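Tapirin (Caldicellulosiruptor hydrothermalis, PDB 6N2C) probably attaches cells of this extreme thermophile to cellulose, its C-terminal domain being a beta-helix that also carries a zinc ion. Local coordinates at residues 305-310 and 323-328; 265-270 and 285-290; 339-344 and 367-372; 278-283 and 291-296. All coordinates share one frame; numbering follows the deposited sequence. Where two conformers were deposited one is given.

Interaction 1: 305-310 and 323-328; sequences SNLVTI and TDKMVL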
loop_
_atom_site.group_PDB
_atom_site.type_symbol
_atom_site.label_atom_id
_atom_site.label_comp_id
_atom_site.label_asym_id
_atom_site.label_seq_id
_atom_site.Cartn_x
_atom_site.Cartn_y
_atom_site.Cartn_z
ATOM N N SER A 305 9.961 4.106 16.521
ATOM C CA SER A 305 8.629 4.594 16.738
ATOM C C SER A 305 7.735 4.440 15.496
ATOM O O SER A 305 6.844 5.257 15.294
ATOM C CB SER A 305 8.626 6.034 17.196
ATOM O OG SER A 305 7.375 6.307 17.783
ATOM N N ASN A 306 8.004 3.393 14.730
ATOM C CA ASN A 306 7.087 2.980 13.619
ATOM C C ASN A 306 5.959 2.219 14.222
ATOM O O ASN A 306 6.010 1.650 15.361
ATOM C CB ASN A 306 7.824 2.118 12.642
ATOM C CG ASN A 306 8.929 2.823 11.959
ATOM O OD1 ASN A 306 8.707 3.843 11.225
ATOM N ND2 ASN A 306 10.138 2.219 12.013
ATOM N N LEU A 307 4.877 2.053 13.450
ATOM C CA LEU A 307 3.788 1.206 13.944
ATOM C C LEU A 307 3.084 0.616 12.713
ATOM O O LEU A 307 2.628 1.374 11.871
ATOM C CB LEU A 307 2.780 1.997 14.729
ATOM C CG LEU A 307 1.545 1.233 15.262
ATOM C CD1 LEU A 307 1.961 0.044 16.040
ATOM C CD2 LEU A 307 0.569 2.103 15.996
ATOM N N VAL A 308 3.126 -0.682 12.575
ATOM C CA VAL A 308 2.358 -1.388 11.547
ATOM C C VAL A 308 1.264 -2.210 12.307
ATOM O O VAL A 308 1.580 -3.122 13.058
ATOM C CB VAL A 308 3.185 -2.322 10.687
ATOM C CG1 VAL A 308 2.241 -3.051 9.725
ATOM C CG2 VAL A 308 4.232 -1.522 9.903
ATOM N N THR A 309 -0.017 -1.794 12.166
ATOM C CA THR A 309 -1.117 -2.429 12.804
ATOM C C THR A 309 -1.891 -3.293 11.783
ATOM O O THR A 309 -2.266 -2.752 10.703
ATOM C CB THR A 309 -2.049 -1.361 13.392
ATOM O OG1 THR A 309 -1.339 -0.611 14.403
ATOM C CG2 THR A 309 -3.202 -1.999 14.033
ATOM N N ILE A 310 -2.094 -4.572 12.073
ATOM C CA ILE A 310 -2.766 -5.515 11.170
ATOM C C ILE A 310 -4.103 -5.925 11.762
ATOM O O ILE A 310 -4.154 -6.499 12.872
ATOM C CB ILE A 310 -1.920 -6.794 10.945
ATOM C CG1 ILE A 310 -0.523 -6.480 10.406
ATOM C CG2 ILE A 310 -2.626 -7.839 10.039
ATOM C CD1 ILE A 310 -0.452 -5.737 9.108
ATOM N N THR A 323 13.065 -2.824 14.721
ATOM C CA THR A 323 12.747 -1.729 15.552
ATOM C C THR A 323 11.287 -1.793 15.966
ATOM O O THR A 323 10.598 -2.763 15.560
ATOM C CB THR A 323 13.140 -0.412 14.834
ATOM O OG1 THR A 323 13.166 0.619 15.831
ATOM C CG2 THR A 323 12.111 -0.075 13.681
ATOM N N ASP A 324 10.786 -0.853 16.755
ATOM C CA ASP A 324 9.403 -0.853 17.195
ATOM C C ASP A 324 8.559 -0.306 16.059
ATOM O O ASP A 324 8.982 0.685 15.472
ATOM C CB ASP A 324 9.192 -0.071 18.489
ATOM C CG ASP A 324 9.710 1.383 18.443
ATOM O OD1 ASP A 324 10.849 1.684 17.962
ATOM O OD2 ASP A 324 8.945 2.236 18.858
ATOM N N LYS A 325 7.393 -0.875 15.719
ATOM C CA LYS A 325 6.856 -2.172 16.122
ATOM C C LYS A 325 5.786 -2.645 15.096
ATOM O O LYS A 325 5.427 -1.938 14.157
ATOM C CB LYS A 325 6.223 -2.139 17.512
ATOM C CG LYS A 325 5.069 -1.160 17.707
ATOM C CD LYS A 325 4.677 -1.116 19.191
ATOM C CE LYS A 325 3.701 0.002 19.566
ATOM N NZ LYS A 325 3.204 -0.141 20.966
ATOM N N MET A 326 5.357 -3.867 15.279
ATOM C CA MET A 326 4.184 -4.432 14.548
ATOM C C MET A 326 3.192 -4.864 15.628
ATOM O O MET A 326 3.656 -5.451 16.634
ATOM C CB MET A 326 4.542 -5.621 13.763
ATOM C CG MET A 326 3.345 -6.210 13.030
ATOM S SD MET A 326 3.890 -7.508 11.901
ATOM C CE MET A 326 3.970 -6.681 10.421
ATOM N N VAL A 327 1.916 -4.496 15.482
ATOM C CA VAL A 327 0.818 -4.988 16.319
ATOM C C VAL A 327 -0.185 -5.850 15.528
ATOM O O VAL A 327 -0.649 -5.394 14.462
ATOM C CB VAL A 327 0.074 -3.813 16.957
ATOM C CG1 VAL A 327 -1.213 -4.250 17.679
ATOM C CG2 VAL A 327 1.018 -3.096 17.976
ATOM N N LEU A 328 -0.455 -7.075 16.009
ATOM C CA LEU A 328 -1.518 -7.955 15.443
ATOM C C LEU A 328 -2.756 -7.755 16.291
ATOM O O LEU A 328 -2.759 -8.076 17.478
ATOM C CB LEU A 328 -1.076 -9.393 15.397
ATOM C CG LEU A 328 0.254 -9.690 14.737
ATOM C CD1 LEU A 328 0.494 -11.150 14.716
ATOM C CD2 LEU A 328 0.369 -9.063 13.353
HETATM O O HOH W 1 5.582 2.254 17.900
#
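Thr323 comes to Asn306 methyl first: its CG2 lies 3.5 Å from Asn306 ND2, the two side chains crossing at about a right angle. The polar ends are engaged by neighbours, Thr323 OG1 by Gly303 O and the Asn306 amide by Asn302 O and Asp286 N. In Asp324, CG sits between the backbone N and the carbonyl carbon (chi1 54°), which turns the carboxylate back to Ser305. There OD1 takes Ser305 N at 3.0 Å in a nearly straight bond (174°) arriving from above the carboxylate plane. The peptide into Lys325 is cis, and on either side of it the bonds are weak: Asn306 N to Asp324 O, and Lys325 N to Asn306 O. A water donates to that same Asn306 O at 2.6 Å. The extended Lys325 chain then runs alongside Leu307, CG 3.7 Å from Leu307 CD1, while Lys325 O accepts Val308 N. Met326 bends at chi3 (-98°), leaving CE 4.1 Å from Val308 CG1. Val327 continues the ladder, its N reaching Val308 O at 2.8 Å and its O receiving Ile310 N; on the opposite face its CG2 meets Leu307 CD1 at 3.8 Å. Leu328 lies beside Ile310, CD2 4.0 Å from Ile310 CG1. In-register parallel pairing, with side chains of successive coils stacked on the same face, is the hallmark of a parallel beta-helix.

Interaction 2: 265-270 and 285-290; sequences NNRLES and KDEIVA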
loop_
_atom_site.group_PDB
_atom_site.type_symbol
_atom_site.label_atom_id
_atom_site.label_comp_id
_atom_site.label_asym_id
_atom_site.label_seq_id
_atom_site.Cartn_x
_atom_site.Cartn_y
_atom_site.Cartn_z
ATOM N N ASN A 265 7.387 10.381 9.744
ATOM C CA ASN A 265 6.112 10.945 10.134
ATOM C C ASN A 265 4.962 10.714 9.067
ATOM O O ASN A 265 4.012 11.451 9.072
ATOM C CB ASN A 265 6.223 12.419 10.403
ATOM C CG ASN A 265 7.111 12.710 11.615
ATOM O OD1 ASN A 265 6.800 12.242 12.677
ATOM N ND2 ASN A 265 8.205 13.451 11.418
ATOM N N ASN A 266 5.078 9.660 8.283
ATOM C CA ASN A 266 4.053 9.367 7.265
ATOM C C ASN A 266 3.035 8.451 7.884
ATOM O O ASN A 266 3.343 7.672 8.815
ATOM C CB ASN A 266 4.699 8.691 6.118
ATOM C CG ASN A 266 5.796 9.517 5.455
ATOM O OD1 ASN A 266 5.520 10.497 4.770
ATOM N ND2 ASN A 266 7.031 9.100 5.629
ATOM N N ARG A 267 1.826 8.407 7.249
ATOM C CA ARG A 267 0.780 7.515 7.705
ATOM C C ARG A 267 0.065 6.983 6.452
ATOM O O ARG A 267 -0.226 7.778 5.550
ATOM C CB ARG A 267 -0.211 8.268 8.554
ATOM C CG ARG A 267 -1.293 7.372 9.151
ATOM C CD ARG A 267 -2.204 8.113 10.186
ATOM N NE ARG A 267 -3.174 7.236 10.809
ATOM C CZ ARG A 267 -4.409 6.934 10.355
ATOM N NH1 ARG A 267 -4.959 7.464 9.238
ATOM N NH2 ARG A 267 -5.150 6.061 11.064
ATOM N N LEU A 268 -0.126 5.693 6.434
ATOM C CA LEU A 268 -0.909 5.008 5.365
ATOM C C LEU A 268 -2.002 4.246 6.047
ATOM O O LEU A 268 -1.734 3.282 6.771
ATOM C CB LEU A 268 -0.010 4.052 4.618
ATOM C CG LEU A 268 -0.581 3.253 3.431
ATOM C CD1 LEU A 268 -1.334 4.179 2.519
ATOM C CD2 LEU A 268 0.536 2.529 2.732
ATOM N N GLU A 269 -3.254 4.594 5.730
ATOM C CA GLU A 269 -4.420 3.934 6.220
ATOM C C GLU A 269 -5.084 3.202 5.023
ATOM O O GLU A 269 -5.417 3.876 4.038
ATOM C CB GLU A 269 -5.371 4.928 6.794
ATOM C CG GLU A 269 -6.670 4.304 7.345
ATOM C CD GLU A 269 -7.664 5.366 7.905
ATOM O OE1 GLU A 269 -7.182 6.494 8.332
ATOM O OE2 GLU A 269 -8.935 5.092 7.747
ATOM N N SER A 270 -5.143 1.885 5.115
ATOM C CA SER A 270 -5.722 1.000 4.068
ATOM C C SER A 270 -6.870 0.226 4.715
ATOM O O SER A 270 -6.670 -0.603 5.621
ATOM C CB SER A 270 -4.642 0.072 3.494
ATOM O OG SER A 270 -5.229 -0.964 2.689
ATOM N N LYS A 285 9.115 6.696 12.616
ATOM C CA LYS A 285 7.944 7.467 12.966
ATOM C C LYS A 285 6.871 7.348 11.808
ATOM O O LYS A 285 6.099 8.252 11.586
ATOM C CB LYS A 285 8.247 8.929 13.210
ATOM C CG LYS A 285 9.124 9.142 14.431
ATOM C CD LYS A 285 8.196 9.387 15.591
ATOM C CE LYS A 285 8.273 10.845 15.929
ATOM N NZ LYS A 285 9.303 11.080 16.972
ATOM N N ASP A 286 6.834 6.185 11.186
ATOM C CA ASP A 286 5.865 5.937 10.095
ATOM C C ASP A 286 4.820 4.928 10.611
ATOM O O ASP A 286 5.147 3.992 11.372
ATOM C CB ASP A 286 6.571 5.406 8.877
ATOM C CG ASP A 286 7.436 6.430 8.204
ATOM O OD1 ASP A 286 7.010 7.617 8.058
ATOM O OD2 ASP A 286 8.472 6.002 7.637
ATOM N N GLU A 287 3.574 5.108 10.136
ATOM C CA GLU A 287 2.489 4.225 10.543
ATOM C C GLU A 287 1.762 3.665 9.358
ATOM O O GLU A 287 1.421 4.413 8.460
ATOM C CB GLU A 287 1.501 5.037 11.374
ATOM C CG GLU A 287 0.326 4.215 11.883
ATOM C CD GLU A 287 -0.716 4.982 12.727
ATOM O OE1 GLU A 287 -0.693 6.229 12.817
ATOM O OE2 GLU A 287 -1.522 4.298 13.384
ATOM N N ILE A 288 1.460 2.369 9.410
ATOM C CA ILE A 288 0.565 1.714 8.435
ATOM C C ILE A 288 -0.569 1.164 9.275
ATOM O O ILE A 288 -0.339 0.451 10.263
ATOM C CB ILE A 288 1.271 0.613 7.727
ATOM C CG1 ILE A 288 2.367 1.215 6.834
ATOM C CG2 ILE A 288 0.273 -0.128 6.812
ATOM C CD1 ILE A 288 3.020 0.228 5.968
ATOM N N VAL A 289 -1.803 1.467 8.921
ATOM C CA VAL A 289 -2.935 0.737 9.517
ATOM C C VAL A 289 -3.621 -0.057 8.383
ATOM O O VAL A 289 -4.070 0.561 7.432
ATOM C CB VAL A 289 -3.992 1.744 10.035
ATOM C CG1 VAL A 289 -5.169 0.986 10.703
ATOM C CG2 VAL A 289 -3.403 2.725 11.035
ATOM N N ALA A 290 -3.563 -1.369 8.401
ATOM C CA ALA A 290 -4.094 -2.175 7.332
ATOM C C ALA A 290 -5.095 -3.204 7.826
ATOM O O ALA A 290 -5.128 -3.613 8.985
ATOM C CB ALA A 290 -2.960 -2.897 6.647
HETATM O O HOH W 2 3.241 8.728 11.461
HETATM O O HOH W 3 -3.916 5.451 13.598
#
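The guanidinium of Arg267 is held at its edge, close to its own plane, by three oxygens: OE1 of Glu287 across the contact, OE1 of Glu269 in its own strand, and a water. Arg267 NE makes only a weak, long salt bridge to Glu287 OE1 (3.3 Å), the guanidinium and carboxylate planes standing 81° apart. NH1 makes the shorter bond, in the guanidinium plane, to the anti lone pair of Glu269 OE1 at 2.6 Å. The water accepts from Arg267 NH2 and donates to Glu287 OE2, so a second, solvent-mediated link runs beside the direct one. Val289 CG2 approaches NH2 of Arg267 obliquely at 3.8 Å. With CG anti to the backbone N (chi1 -176°) and the chain extended as far as NE, Arg267 lies side by side with Glu287, and the network fixes how its flat head is turned.

The second flat pair, the Asn266 amide and the Asp286 carboxylate, lies with planes 32° apart. Asp286 OD1 is gripped twice by Asn266: the backbone N meets it at 2.8 Å nearly along the C-O axis, and ND2, also at 2.8 Å, comes from the syn side and out of the plane. Asp286 OD2 is bonded to Ser283 OG.

Beyond this, Glu287 N to Asn266 O, Leu268 N to Glu287 O, Val289 N to Leu268 O and Ser270 N to Val289 O complete the backbone ladder. Arg267, Glu269, Glu287 and Val289 lie on one face and buried Leu268 and Ile288 on the other, as in adjacent coils of a parallel beta-helix.

Interaction 3: 339-344 and 367-372; sequences IEIRND and ATIDAP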
loop_
_atom_site.group_PDB
_atom_site.type_symbol
_atom_site.label_atom_id
_atom_site.label_comp_id
_atom_site.label_asym_id
_atom_site.label_seq_id
_atom_site.Cartn_x
_atom_site.Cartn_y
_atom_site.Cartn_z
ATOM N N ILE A 339 10.391 -14.768 8.968
ATOM C CA ILE A 339 10.243 -13.690 9.878
ATOM C C ILE A 339 11.566 -13.552 10.635
ATOM O O ILE A 339 12.090 -14.570 11.129
ATOM C CB ILE A 339 9.195 -14.009 10.868
ATOM C CG1 ILE A 339 7.813 -14.201 10.229
ATOM C CG2 ILE A 339 9.055 -12.862 11.856
ATOM C CD1 ILE A 339 6.649 -14.394 11.228
ATOM N N GLU A 340 12.115 -12.324 10.706
ATOM C CA GLU A 340 13.387 -12.138 11.414
ATOM C C GLU A 340 13.205 -10.918 12.324
ATOM O O GLU A 340 12.857 -9.817 11.842
ATOM C CB GLU A 340 14.526 -11.998 10.408
ATOM C CG GLU A 340 15.861 -11.681 11.073
ATOM C CD GLU A 340 16.964 -11.487 10.031
ATOM O OE1 GLU A 340 16.761 -11.750 8.812
ATOM O OE2 GLU A 340 18.058 -11.144 10.441
ATOM N N ILE A 341 13.383 -11.101 13.646
ATOM C CA ILE A 341 13.251 -10.032 14.595
ATOM C C ILE A 341 14.641 -9.884 15.227
ATOM O O ILE A 341 15.170 -10.864 15.747
ATOM C CB ILE A 341 12.216 -10.393 15.669
ATOM C CG1 ILE A 341 10.887 -10.830 14.989
ATOM C CG2 ILE A 341 11.993 -9.307 16.669
ATOM C CD1 ILE A 341 9.813 -11.230 15.925
ATOM N N ARG A 342 15.231 -8.700 15.085
ATOM C CA ARG A 342 16.535 -8.465 15.682
ATOM C C ARG A 342 16.611 -7.050 16.188
ATOM O O ARG A 342 15.626 -6.304 16.205
ATOM C CB ARG A 342 17.605 -8.791 14.676
ATOM C CG ARG A 342 17.734 -7.877 13.527
ATOM C CD ARG A 342 19.069 -8.126 12.796
ATOM N NE ARG A 342 19.233 -9.498 12.358
ATOM C CZ ARG A 342 20.205 -10.370 12.737
ATOM N NH1 ARG A 342 20.153 -11.601 12.252
ATOM N NH2 ARG A 342 21.224 -10.086 13.580
ATOM N N ASN A 343 17.756 -6.712 16.791
ATOM C CA ASN A 343 17.897 -5.363 17.435
ATOM C C ASN A 343 16.721 -5.083 18.336
ATOM O O ASN A 343 16.413 -5.855 19.202
ATOM C CB ASN A 343 18.136 -4.319 16.325
ATOM C CG ASN A 343 19.365 -4.646 15.488
ATOM O OD1 ASN A 343 20.258 -5.327 15.969
ATOM N ND2 ASN A 343 19.407 -4.199 14.250
ATOM N N ASP A 344 16.050 -3.928 18.180
ATOM C CA ASP A 344 14.942 -3.515 18.984
ATOM C C ASP A 344 13.524 -3.948 18.420
ATOM O O ASP A 344 12.444 -3.434 18.844
ATOM C CB ASP A 344 14.940 -1.981 19.083
ATOM C CG ASP A 344 16.088 -1.449 20.017
ATOM O OD1 ASP A 344 16.440 -2.182 20.953
ATOM O OD2 ASP A 344 16.606 -0.316 19.757
ATOM N N ALA A 367 15.157 -8.267 21.217
ATOM C CA ALA A 367 14.141 -8.785 20.204
ATOM C C ALA A 367 12.996 -9.388 20.995
ATOM O O ALA A 367 13.220 -10.185 21.936
ATOM C CB ALA A 367 14.741 -9.796 19.284
ATOM N N THR A 368 11.778 -8.990 20.650
ATOM C CA THR A 368 10.628 -9.239 21.497
ATOM C C THR A 368 9.448 -9.745 20.706
ATOM O O THR A 368 9.085 -9.147 19.668
ATOM C CB THR A 368 10.188 -7.958 22.187
ATOM O OG1 THR A 368 11.261 -7.401 23.005
ATOM C CG2 THR A 368 9.039 -8.200 23.084
ATOM N N ILE A 369 8.852 -10.823 21.193
ATOM C CA ILE A 369 7.487 -11.167 20.849
ATOM C C ILE A 369 6.654 -11.112 22.116
ATOM O O ILE A 369 6.816 -11.911 23.022
ATOM C CB ILE A 369 7.411 -12.546 20.147
ATOM C CG1 ILE A 369 8.318 -12.604 18.885
ATOM C CG2 ILE A 369 5.994 -12.899 19.818
ATOM C CD1 ILE A 369 8.366 -13.971 18.164
ATOM N N ASP A 370 5.695 -10.212 22.137
ATOM C CA ASP A 370 4.781 -10.062 23.258
ATOM C C ASP A 370 3.403 -10.406 22.812
ATOM O O ASP A 370 2.658 -9.545 22.293
ATOM C CB ASP A 370 4.835 -8.628 23.716
ATOM C CG ASP A 370 3.894 -8.350 24.910
ATOM O OD1 ASP A 370 3.281 -9.244 25.499
ATOM O OD2 ASP A 370 3.799 -7.199 25.229
ATOM N N ALA A 371 3.082 -11.677 22.980
ATOM C CA ALA A 371 1.893 -12.291 22.322
ATOM C C ALA A 371 1.380 -13.438 23.137
ATOM O O ALA A 371 1.346 -14.564 22.666
ATOM C CB ALA A 371 2.273 -12.746 20.911
ATOM N N PRO A 372 0.951 -13.152 24.387
ATOM C CA PRO A 372 0.764 -14.260 25.340
ATOM C C PRO A 372 -0.321 -15.248 24.956
ATOM O O PRO A 372 -0.289 -16.355 25.443
ATOM C CB PRO A 372 0.418 -13.515 26.647
ATOM C CG PRO A 372 -0.286 -12.277 26.139
ATOM C CD PRO A 372 0.620 -11.860 25.004
#
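Ile341 and Ala367 carry most of this contact, with Ile369 next. Ile341 points at the second segment and splits its two branches between two residues. CG2, the branch lying beside the carbonyl carbon, rests on the methyl of Ala367 at 3.8 Å (Ile341 CG2 to Ala367 CB). The other branch, with CG1 beside the backbone N (chi1 -53°) and the chain extended beyond it (chi2 179°), carries CD1 farther along, where it comes to 3.6 Å from Ile369 CG1 and 3.8 Å from Ile369 CD1. The two isoleucine side chains cross at about a right angle, so the end of one lies against the shaft of the other.

Ala367 fills the angle between the chains. Its CB lies 3.7 Å from Ile341 O, besides touching CG2, and the Ile341 methyl also comes to 4.0 Å from Thr368 N. Ile362, from strand 359-363 of the next coil, packs on both Ala367 and Ile369, and Leu389 covers Ile369 as well. Arg342 grips Glu340 OE2 side-on with NE and NH1, Glu340 OE1 pairs with Lys318, and the arginine also makes a cation-pi contact with Trp322.

Strands 338-341 and 368-371 belong to different faces of the beta-helix, which here meet through side chains and not through a backbone ladder. Asn343 O and Ala367 N do come near each other, but at a poor angle for a bond. The contact between the two segments is therefore aliphatic, made by side-chain branches and not by directional bonds.

Interaction 4: 278-283 and 291-296; sequences GTISLS and NALFCD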
loop_
_atom_site.group_PDB
_atom_site.type_symbol
_atom_site.label_atom_id
_atom_site.label_comp_id
_atom_site.label_asym_id
_atom_site.label_seq_id
_atom_site.Cartn_x
_atom_site.Cartn_y
_atom_site.Cartn_z
ATOM N N GLY A 278 6.264 -5.894 -4.329
ATOM C CA GLY A 278 7.637 -5.476 -3.918
ATOM C C GLY A 278 7.762 -5.313 -2.415
ATOM O O GLY A 278 7.077 -5.929 -1.610
ATOM N N THR A 279 8.663 -4.428 -2.046
ATOM C CA THR A 279 9.000 -4.209 -0.652
ATOM C C THR A 279 8.292 -2.981 -0.129
ATOM O O THR A 279 8.278 -1.951 -0.799
ATOM C CB THR A 279 10.521 -4.062 -0.530
ATOM O OG1 THR A 279 11.147 -5.289 -0.872
ATOM C CG2 THR A 279 10.949 -3.749 0.834
ATOM N N ILE A 280 7.727 -3.096 1.059
ATOM C CA ILE A 280 7.151 -2.041 1.810
ATOM C C ILE A 280 8.129 -1.706 2.883
ATOM O O ILE A 280 8.433 -2.582 3.705
ATOM C CB ILE A 280 5.763 -2.415 2.433
ATOM C CG1 ILE A 280 4.776 -2.761 1.291
ATOM C CG2 ILE A 280 5.267 -1.251 3.320
ATOM C CD1 ILE A 280 3.407 -3.184 1.865
ATOM N N SER A 281 8.696 -0.527 2.825
ATOM C CA SER A 281 9.831 -0.160 3.709
ATOM C C SER A 281 9.607 1.092 4.512
ATOM O O SER A 281 9.450 2.175 3.899
ATOM C CB SER A 281 11.101 -0.063 2.839
ATOM O OG SER A 281 12.194 0.430 3.657
ATOM N N LEU A 282 9.613 0.976 5.875
ATOM C CA LEU A 282 9.365 2.116 6.741
ATOM C C LEU A 282 10.683 2.919 7.031
ATOM O O LEU A 282 11.794 2.355 6.868
ATOM C CB LEU A 282 8.628 1.764 8.044
ATOM C CG LEU A 282 7.119 1.512 7.793
ATOM C CD1 LEU A 282 6.852 0.216 6.998
ATOM C CD2 LEU A 282 6.493 1.396 9.145
ATOM N N SER A 283 10.551 4.180 7.316
ATOM C CA SER A 283 11.681 5.111 7.538
ATOM C C SER A 283 11.953 5.504 8.977
ATOM O O SER A 283 13.070 5.966 9.282
ATOM C CB SER A 283 11.601 6.399 6.671
ATOM O OG SER A 283 10.556 7.273 7.060
ATOM N N ASN A 291 -5.931 -3.660 6.902
ATOM C CA ASN A 291 -6.786 -4.819 7.134
ATOM C C ASN A 291 -6.098 -6.022 6.535
ATOM O O ASN A 291 -5.436 -6.743 7.273
ATOM C CB ASN A 291 -8.203 -4.542 6.592
ATOM C CG ASN A 291 -8.989 -3.485 7.406
ATOM O OD1 ASN A 291 -8.689 -3.132 8.588
ATOM N ND2 ASN A 291 -10.026 -2.937 6.744
ATOM N N ALA A 292 -6.169 -6.268 5.204
ATOM C CA ALA A 292 -5.378 -7.300 4.582
ATOM C C ALA A 292 -4.179 -6.650 3.900
ATOM O O ALA A 292 -4.337 -5.646 3.185
ATOM C CB ALA A 292 -6.235 -8.076 3.551
ATOM N N LEU A 293 -3.013 -7.275 4.052
ATOM C CA LEU A 293 -1.779 -6.776 3.479
ATOM C C LEU A 293 -1.057 -7.952 2.844
ATOM O O LEU A 293 -0.817 -8.993 3.468
ATOM C CB LEU A 293 -0.954 -6.114 4.624
ATOM C CG LEU A 293 0.387 -5.503 4.238
ATOM C CD1 LEU A 293 0.818 -4.536 5.340
ATOM C CD2 LEU A 293 1.482 -6.468 3.983
ATOM N N PHE A 294 -0.701 -7.796 1.560
ATOM C CA PHE A 294 0.120 -8.733 0.888
ATOM C C PHE A 294 1.381 -8.000 0.389
ATOM O O PHE A 294 1.267 -6.920 -0.169
ATOM C CB PHE A 294 -0.553 -9.295 -0.402
ATOM C CG PHE A 294 -1.792 -10.131 -0.200
ATOM C CD1 PHE A 294 -2.962 -9.517 0.224
ATOM C CD2 PHE A 294 -1.838 -11.481 -0.598
ATOM C CE1 PHE A 294 -4.156 -10.258 0.293
ATOM C CE2 PHE A 294 -3.011 -12.175 -0.521
ATOM C CZ PHE A 294 -4.150 -11.575 -0.075
ATOM N N CYS A 295 2.588 -8.594 0.521
ATOM C CA CYS A 295 3.752 -7.962 -0.056
ATOM C C CYS A 295 4.842 -8.977 -0.232
ATOM O O CYS A 295 4.715 -10.077 0.286
ATOM C CB CYS A 295 4.237 -6.693 0.724
ATOM S SG CYS A 295 4.847 -7.183 2.386
ATOM N N ASP A 296 5.896 -8.666 -0.969
ATOM C CA ASP A 296 7.026 -9.580 -0.966
ATOM C C ASP A 296 7.755 -9.499 0.388
ATOM O O ASP A 296 7.991 -10.521 1.045
ATOM C CB ASP A 296 7.985 -9.296 -2.067
ATOM C CG ASP A 296 9.242 -10.129 -2.014
ATOM O OD1 ASP A 296 9.206 -11.357 -2.157
ATOM O OD2 ASP A 296 10.304 -9.517 -1.789
HETATM O O HOH W 4 10.566 -7.069 -2.951
#
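A corner of the parallel beta-helix brings strand 279-281 of one coil close to the end of strand 293-294 in the next, and here Gly278 meets Asp296. Asp296 N donates to Gly278 O at 3.0 Å, a bent bond (138° at the hydrogen) with the donor tilted from the carbonyl plane. Asp296 CB also lies against that oxygen, and CG stands anti to the backbone N (chi1 174°), which carries the carboxylate to the Thr279 side. A water joins the two side chains there, 2.8 Å from Thr279 OG1 and donating to Asp296 OD2 at 2.7 Å. The other carboxylate oxygen, OD1, is bonded to Asn317 ND2.

Inside the corner the chemistry changes. Ile280 points across the interior, and its CD1 touches Cys295 CB at 3.8 Å and more loosely Leu293 CD2 at 4.4 Å. Leu298 and Ile288 pack on the same buried isoleucine.

The join is divided in two: a single backbone bond and a water bridge at the outer side, apolar contact within. Asp296 thus bonds to the preceding coil through its backbone (Gly278) and to the following one through its side chain (Asn317).

In the fold
From the N terminus, interaction 2 comes first: the chain runs on from 265-270 and comes back one coil later to pair with them at 285-290. Interaction 4 opens inside that loop, at 278-283, and closes just after it, at 291-296, so the two cross; one joins strands on a single face, the other two faces at a corner. Ile288 packs on Ile280 and Leu282 between them. Interaction 1 follows in series: 323-328 returns beside 305-310, closing the next turn on the face of interaction 2, where strand 307-310 pairs with 287-290. Interaction 3 comes last, 367-372 coming back against 339-344 and joining two faces, with Asp344 touching Thr323 of interaction 1. None is nested.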